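Local coordinates for protein peroxinectin A (Dictyostelium discoideum, PDB 6ERC) that uses hydrogen peroxide to oxidise phenolic donors, iodide and thiocyanate at a haem iron, as a secreted member of the animal haem peroxidase family, at residues H61-E66 / E352-D357; S92-K96 / Q385-D389. All coordinates share one frame; numbering follows the deposited sequence.

The two contacts illustrate how one large helical domain closes round a haem: remote parts of the chain are brought together on different sides of the cofactor. Segment 61-66 pairs with 352-357 and 92-96 with 385-389, so the two connections cross along the chain. The centres of contact 1 and contact 2 lie 28 Å apart, and their nearest atoms are about 12 Å apart without touching. Contact 1 joins two loops beside a calcium ion, and the side chain of E353 comes within about 6 Å of the haem. Contact 2 packs an edge strand on a helix whose R386 binds a haem propionate directly.

Contact 1: H61-E66 / E352-D357; sequences HIGSKE and EEENID. With CA (calcium ion), chain G.
E354 reaches across to the loop H61-E66 with both oxygens of its carboxylate. The chain bends at chi2 (57°), which turns the carboxylate back to the loop although CB points away from it. E354 OE2 accepts from two successive backbone amides: I62 N at 2.8 Å, approaching on the syn side, and G63 N at 2.7 Å, approaching from above the carboxylate plane. E354 OE1 takes a weak bond from H61 ND1 at 3.0 Å, the imidazole standing 80° from the carboxylate. With an alanine in place of E354, the two amides would probably lose their shared acceptor, and the H61 ring its weak tie to the opposite loop. At the backbone angles of G63 a CB would be pressed against the preceding carbonyl oxygen, which favours glycine; its N lies above one face of the H61 ring, toward the rim.

Further along the loop the contact passes to the main chain and then to N355. S64 N bonds to E353 O at 3.0 Å. K65 N meets N355 OD1 at 2.9 Å in an almost straight bond (172°), though from above the amide plane rather than along a lone pair. The other end of the same amide is used too, N355 ND2 giving a bond to D357 OD2 at 3.3 Å, which fixes the rotation of the amide. The E66 carboxylate lies nearly coplanar with this amide but is bonded through OE2 to H444. I62 packs at about a right angle to N355, I62 CG2 lying 3.7 Å from N355 CB.

D357 OD1 and N355 O each bind calcium at 2.4 Å, so that the loop 352-357 supplies a carboxylate oxygen and a backbone oxygen to a calcium site shared with Y359 O, S306 and two waters.

Contact 2: S92-K96 / Q385-D389; sequences SWPIK and QRNRD. With HEM (protoporphyrin IX containing Fe), chain F.
D389 OD2 accepts hydrogen bonds from T119 N and Y116 OH, with R386 NH1 a long 3.9 Å away, charge to charge and well out of the guanidinium plane. D389 OD1 pairs with R118. The backbone of the same residue lies by the indole edge, D389 N being 3.8 Å from W93 CZ3. Q385 carries most of the rest: its chain bends at chi2 (-77°) and lays NE2 over the centre of the W93 ring, 3.2 Å above the plane, with the amide tilted 47° to the indole. The same NE2 lies close to W93 O, but at an angle too poor for a hydrogen bond, and OE1 is satisfied by S48.

In the fold, this is strand 91-96, at one edge of a four-stranded antiparallel sheet, resting on helix 379-390. I95 slides past Q385 in the opposite direction, I95 CD1 3.6 Å from Q385 CG. R386 starts out from the helix away from the strand, and bends at chi2 and chi3 bring its guanidinium edge-on to one haem propionate. R386 NH2 gives a nearly straight bond to HEM O2A at 2.8 Å, and R386 NE reaches HEM O1A at 3.3 Å; R302 and R382 are among the other groups that hold the haem. R388 CB touches the indole edge at W93 CH2 (3.7 Å), while its guanidinium leads away to Q46 O and D434. F40 stacks on W93.

Contact 1: H61-E66 / E352-D357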
loop_
_atom_site.group_PDB
_atom_site.type_symbol
_atom_site.label_atom_id
_atom_site.label_comp_id
_atom_site.label_asym_id
_atom_site.label_seq_id
_atom_site.Cartn_x
_atom_site.Cartn_y
_atom_site.Cartn_z
ATOM N N HIS A 61 -3.274 23.762 -0.870
ATOM C CA HIS A 61 -4.215 22.681 -0.618
ATOM C C HIS A 61 -5.238 22.624 -1.744
ATOM O O HIS A 61 -5.801 23.651 -2.135
ATOM C CB HIS A 61 -4.912 22.888 0.726
ATOM C CG HIS A 61 -6.016 21.913 0.995
ATOM N ND1 HIS A 61 -5.784 20.600 1.347
ATOM C CD2 HIS A 61 -7.362 22.061 0.965
ATOM C CE1 HIS A 61 -6.939 19.983 1.522
ATOM N NE2 HIS A 61 -7.912 20.847 1.297
ATOM N N ILE A 62 -5.467 21.426 -2.275
ATOM C CA ILE A 62 -6.509 21.218 -3.273
ATOM C C ILE A 62 -7.721 20.617 -2.572
ATOM O O ILE A 62 -8.799 21.221 -2.542
ATOM C CB ILE A 62 -6.026 20.320 -4.429
ATOM C CG1 ILE A 62 -4.941 21.029 -5.250
ATOM C CG2 ILE A 62 -7.188 19.935 -5.343
ATOM C CD1 ILE A 62 -3.547 20.945 -4.656
ATOM N N GLY A 63 -7.549 19.428 -1.999
ATOM C CA GLY A 63 -8.635 18.762 -1.309
ATOM C C GLY A 63 -9.396 17.806 -2.202
ATOM O O GLY A 63 -9.763 18.158 -3.327
ATOM N N SER A 64 -9.644 16.598 -1.706
ATOM C CA SER A 64 -10.292 15.560 -2.496
ATOM C C SER A 64 -11.588 16.067 -3.109
ATOM O O SER A 64 -12.480 16.538 -2.398
ATOM C CB SER A 64 -10.564 14.339 -1.613
ATOM O OG SER A 64 -11.261 13.337 -2.331
ATOM N N LYS A 65 -11.684 15.976 -4.437
ATOM C CA LYS A 65 -12.915 16.347 -5.125
ATOM C C LYS A 65 -14.045 15.370 -4.835
ATOM O O LYS A 65 -15.218 15.743 -4.941
ATOM C CB LYS A 65 -12.670 16.432 -6.633
ATOM C CG LYS A 65 -11.719 17.550 -7.037
ATOM C CD LYS A 65 -11.493 17.601 -8.548
ATOM C CE LYS A 65 -12.730 18.093 -9.300
ATOM N NZ LYS A 65 -12.445 18.357 -10.746
ATOM N N GLU A 66 -13.717 14.134 -4.470
ATOM C CA GLU A 66 -14.711 13.141 -4.095
ATOM C C GLU A 66 -15.081 13.215 -2.618
ATOM O O GLU A 66 -15.972 12.481 -2.179
ATOM C CB GLU A 66 -14.196 11.736 -4.431
ATOM C CG GLU A 66 -14.078 11.447 -5.923
ATOM C CD GLU A 66 -12.945 12.209 -6.593
ATOM O OE1 GLU A 66 -11.960 12.554 -5.904
ATOM O OE2 GLU A 66 -13.042 12.464 -7.813
ATOM N N GLU A 352 -10.780 15.569 5.718
ATOM C CA GLU A 352 -10.796 15.283 4.291
ATOM C C GLU A 352 -9.373 15.177 3.756
ATOM O O GLU A 352 -8.492 15.955 4.136
ATOM C CB GLU A 352 -11.555 16.373 3.534
ATOM C CG GLU A 352 -11.917 15.996 2.106
ATOM C CD GLU A 352 -12.506 17.158 1.324
ATOM O OE1 GLU A 352 -11.741 18.076 0.946
ATOM O OE2 GLU A 352 -13.735 17.154 1.094
ATOM N N GLU A 353 -9.152 14.212 2.866
ATOM C CA GLU A 353 -7.819 13.957 2.335
ATOM C C GLU A 353 -7.545 14.867 1.138
ATOM O O GLU A 353 -8.324 15.764 0.803
ATOM C CB GLU A 353 -7.661 12.486 1.953
ATOM C CG GLU A 353 -8.424 12.068 0.703
ATOM C CD GLU A 353 -8.049 10.679 0.237
ATOM O OE1 GLU A 353 -7.257 10.013 0.936
ATOM O OE2 GLU A 353 -8.537 10.256 -0.832
ATOM N N GLU A 354 -6.419 14.626 0.479
ATOM C CA GLU A 354 -5.983 15.400 -0.672
ATOM C C GLU A 354 -6.499 14.765 -1.963
ATOM O O GLU A 354 -6.883 13.594 -1.999
ATOM C CB GLU A 354 -4.455 15.479 -0.678
ATOM C CG GLU A 354 -3.864 16.658 -1.420
ATOM C CD GLU A 354 -4.357 17.992 -0.910
ATOM O OE1 GLU A 354 -4.102 18.294 0.276
ATOM O OE2 GLU A 354 -4.999 18.730 -1.691
ATOM N N ASN A 355 -6.509 15.557 -3.034
ATOM C CA ASN A 355 -7.017 15.081 -4.311
ATOM C C ASN A 355 -5.990 14.198 -5.009
ATOM O O ASN A 355 -4.780 14.353 -4.826
ATOM C CB ASN A 355 -7.377 16.255 -5.217
ATOM C CG ASN A 355 -8.321 15.861 -6.334
ATOM O OD1 ASN A 355 -9.367 15.259 -6.097
ATOM N ND2 ASN A 355 -7.952 16.196 -7.561
ATOM N N ILE A 356 -6.484 13.267 -5.818
ATOM C CA ILE A 356 -5.625 12.379 -6.592
ATOM C C ILE A 356 -5.354 13.060 -7.925
ATOM O O ILE A 356 -6.228 13.128 -8.794
ATOM C CB ILE A 356 -6.255 10.996 -6.785
ATOM C CG1 ILE A 356 -6.356 10.279 -5.437
ATOM C CG2 ILE A 356 -5.413 10.158 -7.745
ATOM C CD1 ILE A 356 -7.406 9.199 -5.395
ATOM N N ASP A 357 -4.139 13.561 -8.082
ATOM C CA ASP A 357 -3.755 14.365 -9.228
ATOM C C ASP A 357 -2.234 14.339 -9.305
ATOM O O ASP A 357 -1.577 13.571 -8.596
ATOM C CB ASP A 357 -4.332 15.775 -9.088
ATOM C CG ASP A 357 -4.090 16.358 -7.716
ATOM O OD1 ASP A 357 -3.125 15.928 -7.050
ATOM O OD2 ASP A 357 -4.870 17.234 -7.296
HETATM CA CA CA G . -2.521 15.239 -4.874
HETATM O O HOH W 1 -3.706 17.263 -4.730
HETATM O O HOH W 2 -1.438 16.310 -3.048
#

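Contact 2: S92-K96 / Q385-D389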
loop_
_atom_site.group_PDB
_atom_site.type_symbol
_atom_site.label_atom_id
_atom_site.label_comp_id
_atom_site.label_asym_id
_atom_site.label_seq_id
_atom_site.Cartn_x
_atom_site.Cartn_y
_atom_site.Cartn_z
ATOM N N SER A 92 22.568 -0.468 -6.576
ATOM C CA SER A 92 22.374 0.969 -6.438
ATOM C C SER A 92 22.209 1.634 -7.801
ATOM O O SER A 92 23.089 1.531 -8.662
ATOM C CB SER A 92 23.552 1.581 -5.684
ATOM O OG SER A 92 23.398 2.981 -5.555
ATOM N N TRP A 93 21.077 2.315 -7.993
ATOM C CA TRP A 93 20.869 3.256 -9.093
ATOM C C TRP A 93 20.455 4.582 -8.465
ATOM O O TRP A 93 19.263 4.919 -8.429
ATOM C CB TRP A 93 19.813 2.762 -10.080
ATOM C CG TRP A 93 19.469 3.777 -11.143
ATOM C CD1 TRP A 93 20.288 4.745 -11.653
ATOM C CD2 TRP A 93 18.209 3.929 -11.812
ATOM N NE1 TRP A 93 19.620 5.483 -12.597
ATOM C CE2 TRP A 93 18.343 5.004 -12.714
ATOM C CE3 TRP A 93 16.985 3.261 -11.736
ATOM C CZ2 TRP A 93 17.297 5.424 -13.535
ATOM C CZ3 TRP A 93 15.949 3.680 -12.551
ATOM C CH2 TRP A 93 16.111 4.749 -13.439
ATOM N N PRO A 94 21.412 5.362 -7.961
ATOM C CA PRO A 94 21.059 6.568 -7.203
ATOM C C PRO A 94 20.176 7.519 -7.998
ATOM O O PRO A 94 20.142 7.507 -9.231
ATOM C CB PRO A 94 22.421 7.203 -6.892
ATOM C CG PRO A 94 23.392 6.071 -6.968
ATOM C CD PRO A 94 22.869 5.162 -8.034
ATOM N N ILE A 95 19.445 8.347 -7.260
ATOM C CA ILE A 95 18.600 9.378 -7.849
ATOM C C ILE A 95 19.429 10.644 -7.991
ATOM O O ILE A 95 19.882 11.213 -6.992
ATOM C CB ILE A 95 17.350 9.633 -6.995
ATOM C CG1 ILE A 95 16.624 8.314 -6.746
ATOM C CG2 ILE A 95 16.449 10.666 -7.671
ATOM C CD1 ILE A 95 15.254 8.444 -6.093
ATOM N N LYS A 96 19.625 11.085 -9.229
ATOM C CA LYS A 96 20.423 12.275 -9.482
ATOM C C LYS A 96 19.640 13.526 -9.102
ATOM O O LYS A 96 18.458 13.658 -9.434
ATOM C CB LYS A 96 20.838 12.330 -10.952
ATOM C CG LYS A 96 21.909 11.317 -11.330
ATOM C CD LYS A 96 22.367 11.498 -12.772
ATOM C CE LYS A 96 23.543 10.588 -13.097
ATOM N NZ LYS A 96 23.914 10.638 -14.539
ATOM N N GLN A 385 11.593 6.516 -10.348
ATOM C CA GLN A 385 12.689 5.556 -10.432
ATOM C C GLN A 385 12.163 4.129 -10.507
ATOM O O GLN A 385 12.589 3.343 -11.362
ATOM C CB GLN A 385 13.613 5.715 -9.228
ATOM C CG GLN A 385 14.400 6.995 -9.231
ATOM C CD GLN A 385 15.574 6.957 -10.188
ATOM O OE1 GLN A 385 15.623 7.714 -11.155
ATOM N NE2 GLN A 385 16.529 6.075 -9.918
ATOM N N ARG A 386 11.234 3.778 -9.610
ATOM C CA ARG A 386 10.741 2.406 -9.544
ATOM C C ARG A 386 10.067 2.001 -10.849
ATOM O O ARG A 386 10.257 0.878 -11.330
ATOM C CB ARG A 386 9.775 2.258 -8.365
ATOM C CG ARG A 386 9.467 0.817 -7.966
ATOM C CD ARG A 386 10.658 0.137 -7.309
ATOM N NE ARG A 386 11.153 0.873 -6.149
ATOM C CZ ARG A 386 12.244 0.542 -5.464
ATOM N NH1 ARG A 386 12.964 -0.515 -5.818
ATOM N NH2 ARG A 386 12.623 1.272 -4.425
ATOM N N ASN A 387 9.273 2.900 -11.435
ATOM C CA ASN A 387 8.667 2.611 -12.731
ATOM C C ASN A 387 9.736 2.410 -13.798
ATOM O O ASN A 387 9.646 1.484 -14.613
ATOM C CB ASN A 387 7.716 3.738 -13.131
ATOM C CG ASN A 387 6.458 3.772 -12.285
ATOM O OD1 ASN A 387 5.461 3.130 -12.610
ATOM N ND2 ASN A 387 6.498 4.532 -11.198
ATOM N N ARG A 388 10.756 3.272 -13.808
ATOM C CA ARG A 388 11.845 3.127 -14.766
ATOM C C ARG A 388 12.741 1.950 -14.413
ATOM O O ARG A 388 13.341 1.336 -15.305
ATOM C CB ARG A 388 12.650 4.425 -14.826
ATOM C CG ARG A 388 11.842 5.605 -15.339
ATOM C CD ARG A 388 12.553 6.923 -15.119
ATOM N NE ARG A 388 11.775 8.044 -15.634
ATOM C CZ ARG A 388 12.213 9.298 -15.695
ATOM N NH1 ARG A 388 13.435 9.598 -15.273
ATOM N NH2 ARG A 388 11.431 10.251 -16.183
ATOM N N ASP A 389 12.842 1.621 -13.123
ATOM C CA ASP A 389 13.550 0.416 -12.704
ATOM C C ASP A 389 12.850 -0.833 -13.226
ATOM O O ASP A 389 13.494 -1.752 -13.744
ATOM C CB ASP A 389 13.652 0.391 -11.177
ATOM C CG ASP A 389 14.317 -0.867 -10.645
ATOM O OD1 ASP A 389 14.743 -1.721 -11.451
ATOM O OD2 ASP A 389 14.417 -0.999 -9.408
HETATM C CHA HEM F . 5.251 2.168 -1.794
HETATM C CHB HEM F . 5.489 5.542 1.660
HETATM C CHC HEM F . 0.652 6.034 1.485
HETATM C CHD HEM F . 0.459 2.830 -2.142
HETATM C C1A HEM F . 5.734 3.082 -0.891
HETATM C C2A HEM F . 7.125 3.379 -0.654
HETATM C C3A HEM F . 7.201 4.313 0.298
HETATM C C4A HEM F . 5.849 4.633 0.699
HETATM C CMA HEM F . 8.482 4.944 0.886
HETATM C CAA HEM F . 8.292 2.720 -1.407
HETATM C CBA HEM F . 8.929 3.803 -2.266
HETATM C CGA HEM F . 9.666 3.175 -3.420
HETATM O O1A HEM F . 9.014 2.522 -4.275
HETATM O O2A HEM F . 10.910 3.338 -3.493
HETATM C C1B HEM F . 4.201 5.945 1.919
HETATM C C2B HEM F . 3.822 6.900 2.930
HETATM C C3B HEM F . 2.486 7.037 2.892
HETATM C C4B HEM F . 1.979 6.171 1.846
HETATM C CMB HEM F . 4.851 7.582 3.854
HETATM C CAB HEM F . 1.562 7.934 3.749
HETATM C CBB HEM F . 2.020 8.800 4.659
HETATM C C1C HEM F . 0.169 5.220 0.483
HETATM C C2C HEM F . -1.219 5.078 0.081
HETATM C C3C HEM F . -1.269 4.182 -0.929
HETATM C C4C HEM F . 0.087 3.744 -1.181
HETATM C CMC HEM F . -2.350 5.876 0.763
HETATM C CAC HEM F . -2.439 3.612 -1.774
HETATM C CBC HEM F . -3.730 3.921 -1.632
HETATM C C1D HEM F . 1.730 2.342 -2.332
HETATM C C2D HEM F . 2.100 1.272 -3.228
HETATM C C3D HEM F . 3.423 1.104 -3.133
HETATM C C4D HEM F . 3.933 2.042 -2.165
HETATM C CMD HEM F . 1.119 0.507 -4.140
HETATM C CAD HEM F . 4.298 0.075 -3.870
HETATM C CBD HEM F . 4.111 -1.234 -3.109
HETATM C CGD HEM F . 5.377 -2.056 -3.116
HETATM O O1D HEM F . 6.248 -1.815 -2.241
HETATM O O2D HEM F . 5.527 -2.956 -3.981
HETATM N NA HEM F . 4.980 3.865 -0.046
HETATM N NB HEM F . 3.056 5.519 1.275
HETATM N NC HEM F . 0.934 4.390 -0.308
HETATM N ND HEM F . 2.872 2.787 -1.699
HETATM FE FE HEM F . 2.955 4.095 -0.194
#